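Local structure of putative glucoamylase (Bacteroides caccae ATCC 43185, 4QT9) at residues E38-N43 against L92-R97; A76-I81 against L145-Q150; P311-L316 against R360-M365. The protein is a putative glucoamylase with an alpha/alpha toroid fold that probably hydrolyses glycosidic bonds in alpha-glucans. All coordinates share one frame; numbering follows the deposited sequence. Where two conformers were deposited one is given.

Interaction 1 of 3, residues E38-N43 against L92-R97; sequences EGAEPN and LARMER
The loop that leaves helix 21-37 is fastened to helix 88-104 by R97, which bonds to N43, and by R94, which lies against A40. The direct polar link runs from R97 NH1 to the backbone oxygen of N43, at 3.2 Å. It is fairly straight, with an N-H...O angle of 162°. N43 O lies at the edge of the guanidinium, in its plane. Seen from the carbonyl, the donor is tilted 33° out of plane. R97 CG is anti to its backbone N (chi1 178°), and the chain stays extended until it bends at chi3. This carries R97 CD along the loop, 3.5 Å from P42 O. A water adds a second link. It donates to N43 O and to R97 O, the latter at 2.7 Å. N43 O therefore accepts from both the arginine and the water.

Helix 88-104 and the helix before the loop are probably part of the alpha/alpha toroid, and the contact lies at the protein surface. R94, one turn before R97, works differently. Its chain bends at chi2 and chi3, which brings R94 NH1 to 3.4 Å from A40 CB. This is van der Waals contact, without a hydrogen bond. The polar end of R94 is spent on the end of helix 21-37: NH1 bonds to F36 O and NH2 to W37 O, and the guanidinium also makes a cation-pi contact with W37.

Within the loop, E41 probably steadies the residue that R97 holds. In one of the two conformers of N43, E41 OE2 accepts from N43 ND2 at 2.8 Å, on its syn lone pair and close to the amide plane. E41 OE2 also accepts from N43 N at 3.1 Å, met from above the carboxylate plane. E41 OE1 bonds to S44 OG.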
loop_
_atom_site.group_PDB
_atom_site.type_symbol
_atom_site.label_atom_id
_atom_site.label_comp_id
_atom_site.label_asym_id
_atom_site.label_seq_id
_atom_site.Cartn_x
_atom_site.Cartn_y
_atom_site.Cartn_z
ATOM N N GLU A 38 -16.951 -8.147 1.430
ATOM C CA GLU A 38 -18.316 -7.708 1.136
ATOM C C GLU A 38 -18.351 -6.466 0.250
ATOM O O GLU A 38 -19.257 -6.366 -0.565
ATOM C CB GLU A 38 -19.092 -7.448 2.434
ATOM C CG GLU A 38 -19.262 -8.713 3.264
ATOM C CD GLU A 38 -20.117 -8.662 4.519
ATOM O OE1 GLU A 38 -20.368 -7.552 5.044
ATOM O OE2 GLU A 38 -20.508 -9.753 4.999
ATOM N N GLY A 39 -17.393 -5.550 0.400
ATOM C CA GLY A 39 -17.366 -4.310 -0.376
ATOM C C GLY A 39 -16.792 -4.396 -1.784
ATOM O O GLY A 39 -16.820 -3.410 -2.524
ATOM N N ALA A 40 -16.283 -5.563 -2.174
ATOM C CA ALA A 40 -15.646 -5.759 -3.479
ATOM C C ALA A 40 -16.617 -5.548 -4.640
ATOM O O ALA A 40 -17.824 -5.781 -4.497
ATOM C CB ALA A 40 -15.064 -7.159 -3.566
ATOM N N GLU A 41 -16.078 -5.131 -5.794
ATOM C CA GLU A 41 -16.858 -5.007 -7.013
ATOM C C GLU A 41 -17.209 -6.482 -7.425
ATOM O O GLU A 41 -16.327 -7.337 -7.390
ATOM C CB GLU A 41 -16.089 -4.194 -8.080
ATOM C CG GLU A 41 -16.883 -3.885 -9.342
ATOM C CD GLU A 41 -17.065 -5.073 -10.274
ATOM O OE1 GLU A 41 -16.070 -5.797 -10.508
ATOM O OE2 GLU A 41 -18.214 -5.322 -10.712
ATOM N N PRO A 42 -18.504 -6.796 -7.669
ATOM C CA PRO A 42 -18.924 -8.204 -7.855
ATOM C C PRO A 42 -18.310 -8.999 -9.002
ATOM O O PRO A 42 -17.971 -10.168 -8.771
ATOM C CB PRO A 42 -20.444 -8.108 -8.046
ATOM C CG PRO A 42 -20.722 -6.668 -8.340
ATOM C CD PRO A 42 -19.675 -5.901 -7.604
ATOM N N ASN A 43 -18.197 -8.412 -10.223
ATOM C CA ASN A 43 -17.640 -9.113 -11.381
ATOM C C ASN A 43 -16.161 -9.505 -11.157
ATOM O O ASN A 43 -15.791 -10.664 -11.373
ATOM C CB ASN A 43 -17.783 -8.253 -12.647
ATOM C CG ASN A 43 -19.212 -7.958 -13.036
ATOM O OD1 ASN A 43 -19.868 -8.738 -13.736
ATOM N ND2 ASN A 43 -19.710 -6.803 -12.618
ATOM N N LEU A 92 -10.690 -19.573 -2.145
ATOM C CA LEU A 92 -10.176 -20.025 -3.450
ATOM C C LEU A 92 -11.124 -19.561 -4.554
ATOM O O LEU A 92 -10.653 -19.145 -5.611
ATOM C CB LEU A 92 -10.003 -21.556 -3.480
ATOM C CG LEU A 92 -9.446 -22.184 -4.774
ATOM C CD1 LEU A 92 -7.999 -21.783 -4.993
ATOM C CD2 LEU A 92 -9.588 -23.695 -4.746
ATOM N N ALA A 93 -12.453 -19.595 -4.301
ATOM C CA ALA A 93 -13.414 -19.103 -5.290
ATOM C C ALA A 93 -13.165 -17.588 -5.549
ATOM O O ALA A 93 -13.178 -17.170 -6.707
ATOM C CB ALA A 93 -14.846 -19.365 -4.837
ATOM N N ARG A 94 -12.844 -16.786 -4.486
ATOM C CA ARG A 94 -12.562 -15.365 -4.673
ATOM C C ARG A 94 -11.246 -15.139 -5.437
ATOM O O ARG A 94 -11.232 -14.312 -6.354
ATOM C CB ARG A 94 -12.553 -14.593 -3.338
ATOM C CG ARG A 94 -12.107 -13.108 -3.430
ATOM C CD ARG A 94 -13.016 -12.237 -4.295
ATOM N NE ARG A 94 -14.337 -12.154 -3.690
ATOM C CZ ARG A 94 -14.705 -11.205 -2.844
ATOM N NH1 ARG A 94 -13.879 -10.201 -2.557
ATOM N NH2 ARG A 94 -15.912 -11.227 -2.304
HETATM N N MSE A 95 -10.156 -15.859 -5.075
HETATM C CA MSE A 95 -8.856 -15.735 -5.755
HETATM C C MSE A 95 -8.997 -16.066 -7.239
HETATM O O MSE A 95 -8.433 -15.348 -8.063
HETATM C CB MSE A 95 -7.766 -16.626 -5.111
HETATM C CG MSE A 95 -7.376 -16.192 -3.688
HETATM SE SE MSE A 95 -7.074 -14.239 -3.438
HETATM C CE MSE A 95 -6.516 -14.289 -1.578
ATOM N N GLU A 96 -9.762 -17.125 -7.570
ATOM C CA GLU A 96 -10.001 -17.559 -8.957
ATOM C C GLU A 96 -10.695 -16.431 -9.738
ATOM O O GLU A 96 -10.265 -16.094 -10.842
ATOM C CB GLU A 96 -10.822 -18.864 -8.985
ATOM C CG GLU A 96 -11.627 -19.106 -10.256
ATOM C CD GLU A 96 -10.861 -19.430 -11.519
ATOM O OE1 GLU A 96 -9.964 -20.299 -11.466
ATOM O OE2 GLU A 96 -11.208 -18.866 -12.581
ATOM N N ARG A 97 -11.749 -15.829 -9.143
ATOM C CA ARG A 97 -12.489 -14.723 -9.742
ATOM C C ARG A 97 -11.514 -13.551 -10.021
ATOM O O ARG A 97 -11.523 -13.022 -11.138
ATOM C CB ARG A 97 -13.636 -14.280 -8.809
ATOM C CG ARG A 97 -14.428 -13.084 -9.345
ATOM C CD ARG A 97 -15.631 -12.704 -8.482
ATOM N NE ARG A 97 -16.671 -13.749 -8.466
ATOM C CZ ARG A 97 -17.550 -13.974 -9.438
ATOM N NH1 ARG A 97 -17.523 -13.240 -10.554
ATOM N NH2 ARG A 97 -18.442 -14.955 -9.323
HETATM O O HOH W 1 -13.633 -12.380 -12.709
HETATM O O HOH W 2 -19.187 -11.928 -13.150
#

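Interaction 2 of 3, residues A76-I81 against L145-Q150; sequences AILAGI and LLAVHQ
L78 is the residue of helix 67-83 that reaches A147 and V148 on helix 135-152, and its neighbours in sequence turn to other partners. I77 comes first and packs on R94 and M95 of helix 88-104. L78 follows, where the two backbones come nearest, with L78 CA 6.9 Å from V148 CA. Its CG lies roughly anti to the backbone N, and this chi1 of -152° turns the fork of the leucine to the second helix. The two methyls divide the work. L78 CD1 meets V148 CG2 at 3.8 Å. L78 CD2 settles on the backbone between the two residues, 3.8 Å from A147 C and 3.8 Å from V148 N, with A147 CB beside it at 4.1 Å. The small side chain of A147 probably allows this close approach to the peptide. On V148, CG2 is the branch that touches, 3.9 Å from L78 CD2 as well. The L78 and V148 side chains cross obliquely. With an alanine here in place of L78, V148 CG2 and the A147-V148 peptide would probably lose the two leucine methyls, and a gap would be likely to open between the helices. I81, further along, packs on M95 and V86.

No hydrogen bond joins the two segments. The polar ends of H149 and Q150 meet partners other than L78. H149 ND1 bonds to Q150 OE1 at 2.9 Å, near the ring plane and on a lone pair of the amide oxygen. Q150 NE2 bonds to S416 OG. V148 also touches I74 of helix 67-83 and I166 of helix 157-172, so its surroundings are helical on more than one side. Buried apolar packing of this kind, helix against helix, is characteristic of alpha/alpha toroids such as this one.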
loop_
_atom_site.group_PDB
_atom_site.type_symbol
_atom_site.label_atom_id
_atom_site.label_comp_id
_atom_site.label_asym_id
_atom_site.label_seq_id
_atom_site.Cartn_x
_atom_site.Cartn_y
_atom_site.Cartn_z
ATOM N N ALA A 76 -5.191 -8.700 2.351
ATOM C CA ALA A 76 -6.214 -8.617 3.398
ATOM C C ALA A 76 -7.138 -9.869 3.336
ATOM O O ALA A 76 -7.464 -10.440 4.377
ATOM C CB ALA A 76 -7.018 -7.330 3.250
ATOM N N ILE A 77 -7.488 -10.336 2.124
ATOM C CA ILE A 77 -8.336 -11.518 1.953
ATOM C C ILE A 77 -7.552 -12.786 2.399
ATOM O O ILE A 77 -8.112 -13.637 3.097
ATOM C CB ILE A 77 -8.848 -11.587 0.499
ATOM C CG1 ILE A 77 -9.898 -10.482 0.249
ATOM C CG2 ILE A 77 -9.432 -12.986 0.184
ATOM C CD1 ILE A 77 -10.321 -10.235 -1.271
ATOM N N LEU A 78 -6.241 -12.853 2.055
ATOM C CA LEU A 78 -5.322 -13.949 2.416
ATOM C C LEU A 78 -5.234 -14.120 3.949
ATOM O O LEU A 78 -5.361 -15.232 4.459
ATOM C CB LEU A 78 -3.939 -13.656 1.814
ATOM C CG LEU A 78 -3.013 -14.811 1.470
ATOM C CD1 LEU A 78 -3.622 -15.739 0.441
ATOM C CD2 LEU A 78 -1.756 -14.275 0.876
ATOM N N ALA A 79 -5.083 -13.017 4.670
ATOM C CA ALA A 79 -5.074 -13.006 6.133
ATOM C C ALA A 79 -6.421 -13.529 6.695
ATOM O O ALA A 79 -6.427 -14.273 7.679
ATOM C CB ALA A 79 -4.800 -11.592 6.645
ATOM N N GLY A 80 -7.529 -13.174 6.038
ATOM C CA GLY A 80 -8.874 -13.608 6.419
ATOM C C GLY A 80 -9.066 -15.104 6.247
ATOM O O GLY A 80 -9.631 -15.778 7.117
ATOM N N ILE A 81 -8.589 -15.636 5.116
ATOM C CA ILE A 81 -8.630 -17.065 4.822
ATOM C C ILE A 81 -7.829 -17.802 5.904
ATOM O O ILE A 81 -8.321 -18.772 6.467
ATOM C CB ILE A 81 -8.070 -17.364 3.389
ATOM C CG1 ILE A 81 -8.914 -16.701 2.276
ATOM C CG2 ILE A 81 -7.924 -18.872 3.138
ATOM C CD1 ILE A 81 -8.148 -16.630 0.886
ATOM N N LEU A 145 -0.054 -10.347 -5.146
ATOM C CA LEU A 145 -0.180 -11.592 -5.920
ATOM C C LEU A 145 0.961 -12.595 -5.609
ATOM O O LEU A 145 0.695 -13.787 -5.478
ATOM C CB LEU A 145 -0.247 -11.299 -7.418
ATOM C CG LEU A 145 -1.552 -10.696 -7.942
ATOM C CD1 LEU A 145 -1.381 -10.257 -9.395
ATOM C CD2 LEU A 145 -2.731 -11.690 -7.847
ATOM N N LEU A 146 2.198 -12.106 -5.400
ATOM C CA LEU A 146 3.304 -13.019 -5.081
ATOM C C LEU A 146 3.096 -13.672 -3.705
ATOM O O LEU A 146 3.495 -14.815 -3.518
ATOM C CB LEU A 146 4.665 -12.320 -5.177
ATOM C CG LEU A 146 5.101 -11.949 -6.621
ATOM C CD1 LEU A 146 6.481 -11.337 -6.644
ATOM C CD2 LEU A 146 5.096 -13.173 -7.572
ATOM N N ALA A 147 2.453 -12.955 -2.770
ATOM C CA ALA A 147 2.082 -13.482 -1.457
ATOM C C ALA A 147 1.038 -14.637 -1.607
ATOM O O ALA A 147 1.204 -15.691 -0.993
ATOM C CB ALA A 147 1.518 -12.363 -0.583
ATOM N N VAL A 148 -0.003 -14.451 -2.445
ATOM C CA VAL A 148 -1.031 -15.492 -2.706
ATOM C C VAL A 148 -0.362 -16.679 -3.407
ATOM O O VAL A 148 -0.656 -17.842 -3.105
ATOM C CB VAL A 148 -2.249 -14.957 -3.525
ATOM C CG1 VAL A 148 -3.219 -16.086 -3.918
ATOM C CG2 VAL A 148 -2.983 -13.864 -2.763
ATOM N N HIS A 149 0.538 -16.377 -4.345
ATOM C CA HIS A 149 1.306 -17.397 -5.062
ATOM C C HIS A 149 2.004 -18.339 -4.062
ATOM O O HIS A 149 1.883 -19.562 -4.176
ATOM C CB HIS A 149 2.350 -16.747 -5.985
ATOM C CG HIS A 149 3.151 -17.791 -6.695
ATOM N ND1 HIS A 149 4.300 -18.315 -6.137
ATOM C CD2 HIS A 149 2.846 -18.486 -7.810
ATOM C CE1 HIS A 149 4.679 -19.289 -6.944
ATOM N NE2 HIS A 149 3.844 -19.419 -7.978
ATOM N N GLN A 150 2.699 -17.756 -3.074
ATOM C CA GLN A 150 3.432 -18.515 -2.053
ATOM C C GLN A 150 2.489 -19.235 -1.092
ATOM O O GLN A 150 2.815 -20.333 -0.645
ATOM C CB GLN A 150 4.424 -17.621 -1.304
ATOM C CG GLN A 150 5.620 -17.220 -2.198
ATOM C CD GLN A 150 6.355 -18.391 -2.778
ATOM O OE1 GLN A 150 6.236 -18.702 -3.965
ATOM N NE2 GLN A 150 7.095 -19.084 -1.945
#

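Interaction 3 of 3, residues P311-L316 against R360-M365; sequences PDCWGL and RHLYNM
D312 OD1 accepts a hydrogen bond from Q357 NE2, one turn before H361 on helix 352-364. D312 belongs to the loop between helix 284-301 and strand 318-321, and it also packs on H361 itself. D312 CB sits over one face of the imidazole, 4.1 Å from the H361 ring centroid and 25° off the ring normal. This is a CH-pi contact, displaced toward the rim, with H361 ND1 the ring atom nearest to D312 CB at 3.8 Å. CG of H361 lies opposite the backbone N (chi1 179°), which sends the ring out from the helix toward the loop. The backbone oxygen of D312 presses on the same side chain, 3.3 Å from H361 CB and 3.3 Å from H361 CD2.

C313 continues the packing. C313 CB lies 3.8 Å from H361 CD2, approaching the ring obliquely. C313 SG stands 5.3 Å from the H361 ring centroid, again oblique. C313 SG also reaches L362 CD2 at 4.5 Å, a loose apolar touch. I339 and E381 pack on C313, and F379 packs on L362.

No hydrogen bond crosses between 311-316 and 360-365. D312 OD2 is 5.1 Å from H361 ND1, so any attraction between these groups is probably weak. The loop therefore rests on the helix through van der Waals and CH-pi contacts, while a polar tie to the same helix comes from Q357.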
loop_
_atom_site.group_PDB
_atom_site.type_symbol
_atom_site.label_atom_id
_atom_site.label_comp_id
_atom_site.label_asym_id
_atom_site.label_seq_id
_atom_site.Cartn_x
_atom_site.Cartn_y
_atom_site.Cartn_z
ATOM N N PRO A 311 -1.231 12.394 22.170
ATOM C CA PRO A 311 -0.647 11.027 22.188
ATOM C C PRO A 311 -1.652 9.913 21.920
ATOM O O PRO A 311 -1.254 8.848 21.462
ATOM C CB PRO A 311 -0.056 10.894 23.596
ATOM C CG PRO A 311 -0.025 12.299 24.152
ATOM C CD PRO A 311 -1.112 13.056 23.486
ATOM N N ASP A 312 -2.947 10.153 22.181
ATOM C CA ASP A 312 -4.003 9.169 21.924
ATOM C C ASP A 312 -4.607 9.356 20.528
ATOM O O ASP A 312 -5.398 8.525 20.100
ATOM C CB ASP A 312 -5.118 9.279 22.985
ATOM C CG ASP A 312 -4.670 9.052 24.420
ATOM O OD1 ASP A 312 -4.279 7.901 24.751
ATOM O OD2 ASP A 312 -4.733 10.017 25.221
ATOM N N CYS A 313 -4.291 10.461 19.841
ATOM C CA CYS A 313 -4.892 10.729 18.533
ATOM C C CYS A 313 -3.894 11.444 17.626
ATOM O O CYS A 313 -3.678 12.653 17.740
ATOM C CB CYS A 313 -6.188 11.526 18.690
ATOM S SG CYS A 313 -7.133 11.705 17.156
ATOM N N TRP A 314 -3.251 10.669 16.744
ATOM C CA TRP A 314 -2.253 11.193 15.818
ATOM C C TRP A 314 -2.249 10.356 14.544
ATOM O O TRP A 314 -2.796 9.254 14.537
ATOM C CB TRP A 314 -0.825 11.205 16.453
ATOM C CG TRP A 314 -0.342 9.871 16.957
ATOM C CD1 TRP A 314 -0.477 9.378 18.228
ATOM C CD2 TRP A 314 0.392 8.883 16.216
ATOM N NE1 TRP A 314 0.115 8.139 18.322
ATOM C CE2 TRP A 314 0.660 7.809 17.099
ATOM C CE3 TRP A 314 0.871 8.811 14.897
ATOM C CZ2 TRP A 314 1.368 6.670 16.702
ATOM C CZ3 TRP A 314 1.563 7.669 14.497
ATOM C CH2 TRP A 314 1.790 6.607 15.388
ATOM N N GLY A 315 -1.603 10.858 13.503
ATOM C CA GLY A 315 -1.490 10.105 12.260
ATOM C C GLY A 315 -1.901 10.913 11.053
ATOM O O GLY A 315 -3.095 11.039 10.758
ATOM N N LEU A 316 -0.889 11.481 10.363
ATOM C CA LEU A 316 -1.084 12.308 9.173
ATOM C C LEU A 316 -0.573 11.614 7.918
ATOM O O LEU A 316 0.620 11.305 7.794
ATOM C CB LEU A 316 -0.406 13.679 9.313
ATOM C CG LEU A 316 -0.848 14.540 10.483
ATOM C CD1 LEU A 316 -0.030 15.813 10.542
ATOM C CD2 LEU A 316 -2.294 14.850 10.415
ATOM N N ARG A 360 -7.223 2.020 20.266
ATOM C CA ARG A 360 -8.092 1.952 21.451
ATOM C C ARG A 360 -8.955 3.235 21.568
ATOM O O ARG A 360 -10.181 3.133 21.802
ATOM C CB ARG A 360 -7.207 1.730 22.708
ATOM C CG ARG A 360 -7.826 1.992 24.085
ATOM C CD ARG A 360 -8.481 0.771 24.693
ATOM N NE ARG A 360 -7.582 -0.384 24.762
ATOM C CZ ARG A 360 -7.987 -1.644 24.654
ATOM N NH1 ARG A 360 -9.273 -1.924 24.476
ATOM N NH2 ARG A 360 -7.110 -2.635 24.723
ATOM N N HIS A 361 -8.318 4.422 21.359
ATOM C CA HIS A 361 -8.975 5.741 21.421
ATOM C C HIS A 361 -9.981 5.915 20.275
ATOM O O HIS A 361 -11.104 6.352 20.531
ATOM C CB HIS A 361 -7.927 6.868 21.388
ATOM C CG HIS A 361 -8.495 8.252 21.419
ATOM N ND1 HIS A 361 -8.911 8.836 22.598
ATOM C CD2 HIS A 361 -8.665 9.137 20.408
ATOM C CE1 HIS A 361 -9.349 10.040 22.269
ATOM N NE2 HIS A 361 -9.216 10.268 20.963
ATOM N N LEU A 362 -9.583 5.567 19.011
ATOM C CA LEU A 362 -10.463 5.689 17.848
ATOM C C LEU A 362 -11.678 4.769 17.995
ATOM O O LEU A 362 -12.807 5.221 17.785
ATOM C CB LEU A 362 -9.720 5.419 16.529
ATOM C CG LEU A 362 -8.601 6.383 16.155
ATOM C CD1 LEU A 362 -7.910 5.933 14.887
ATOM C CD2 LEU A 362 -9.101 7.807 16.069
ATOM N N TYR A 363 -11.467 3.517 18.442
ATOM C CA TYR A 363 -12.561 2.582 18.710
ATOM C C TYR A 363 -13.534 3.164 19.751
ATOM O O TYR A 363 -14.742 3.081 19.563
ATOM C CB TYR A 363 -11.990 1.248 19.203
ATOM C CG TYR A 363 -13.035 0.166 19.344
ATOM C CD1 TYR A 363 -13.515 -0.519 18.231
ATOM C CD2 TYR A 363 -13.585 -0.141 20.588
ATOM C CE1 TYR A 363 -14.531 -1.470 18.349
ATOM C CE2 TYR A 363 -14.596 -1.094 20.719
ATOM C CZ TYR A 363 -15.068 -1.753 19.598
ATOM O OH TYR A 363 -16.048 -2.707 19.738
ATOM N N ASN A 364 -13.019 3.801 20.809
ATOM C CA ASN A 364 -13.864 4.378 21.862
ATOM C C ASN A 364 -14.660 5.615 21.407
ATOM O O ASN A 364 -15.635 5.969 22.074
ATOM C CB ASN A 364 -13.040 4.697 23.104
ATOM C CG ASN A 364 -12.662 3.460 23.890
ATOM O OD1 ASN A 364 -13.393 2.452 23.925
ATOM N ND2 ASN A 364 -11.514 3.518 24.556
HETATM N N MSE A 365 -14.306 6.224 20.252
HETATM C CA MSE A 365 -15.056 7.366 19.706
HETATM C C MSE A 365 -16.407 6.928 19.134
HETATM O O MSE A 365 -17.261 7.771 18.869
HETATM C CB MSE A 365 -14.251 8.102 18.650
HETATM C CG MSE A 365 -13.296 9.096 19.231
HETATM SE SE MSE A 365 -12.105 9.665 17.833
HETATM C CE MSE A 365 -13.123 11.132 17.117
#

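How the interactions relate
Interaction 2 is the core contact, with all its touching residues buried. Interaction 1 is at the surface, and interaction 3 is partly buried. Interactions 1 and 2 are neighbours, with centres 13 Å apart. Selenomethionine M95, on the helix of interaction 1, joins them: its CE packs on I77, I81 and V148 of interaction 2. Interaction 3 stands apart, about 16 Å from interaction 1 and about 18 Å from interaction 2 at the nearest atoms. Chemistry follows place. The surface contact uses an arginine, a backbone oxygen and water. The core contact sets aliphatic side chains against each other and a helix backbone. Interaction 3 pairs a loop with a helix, as interaction 1 does, but without a direct hydrogen bond.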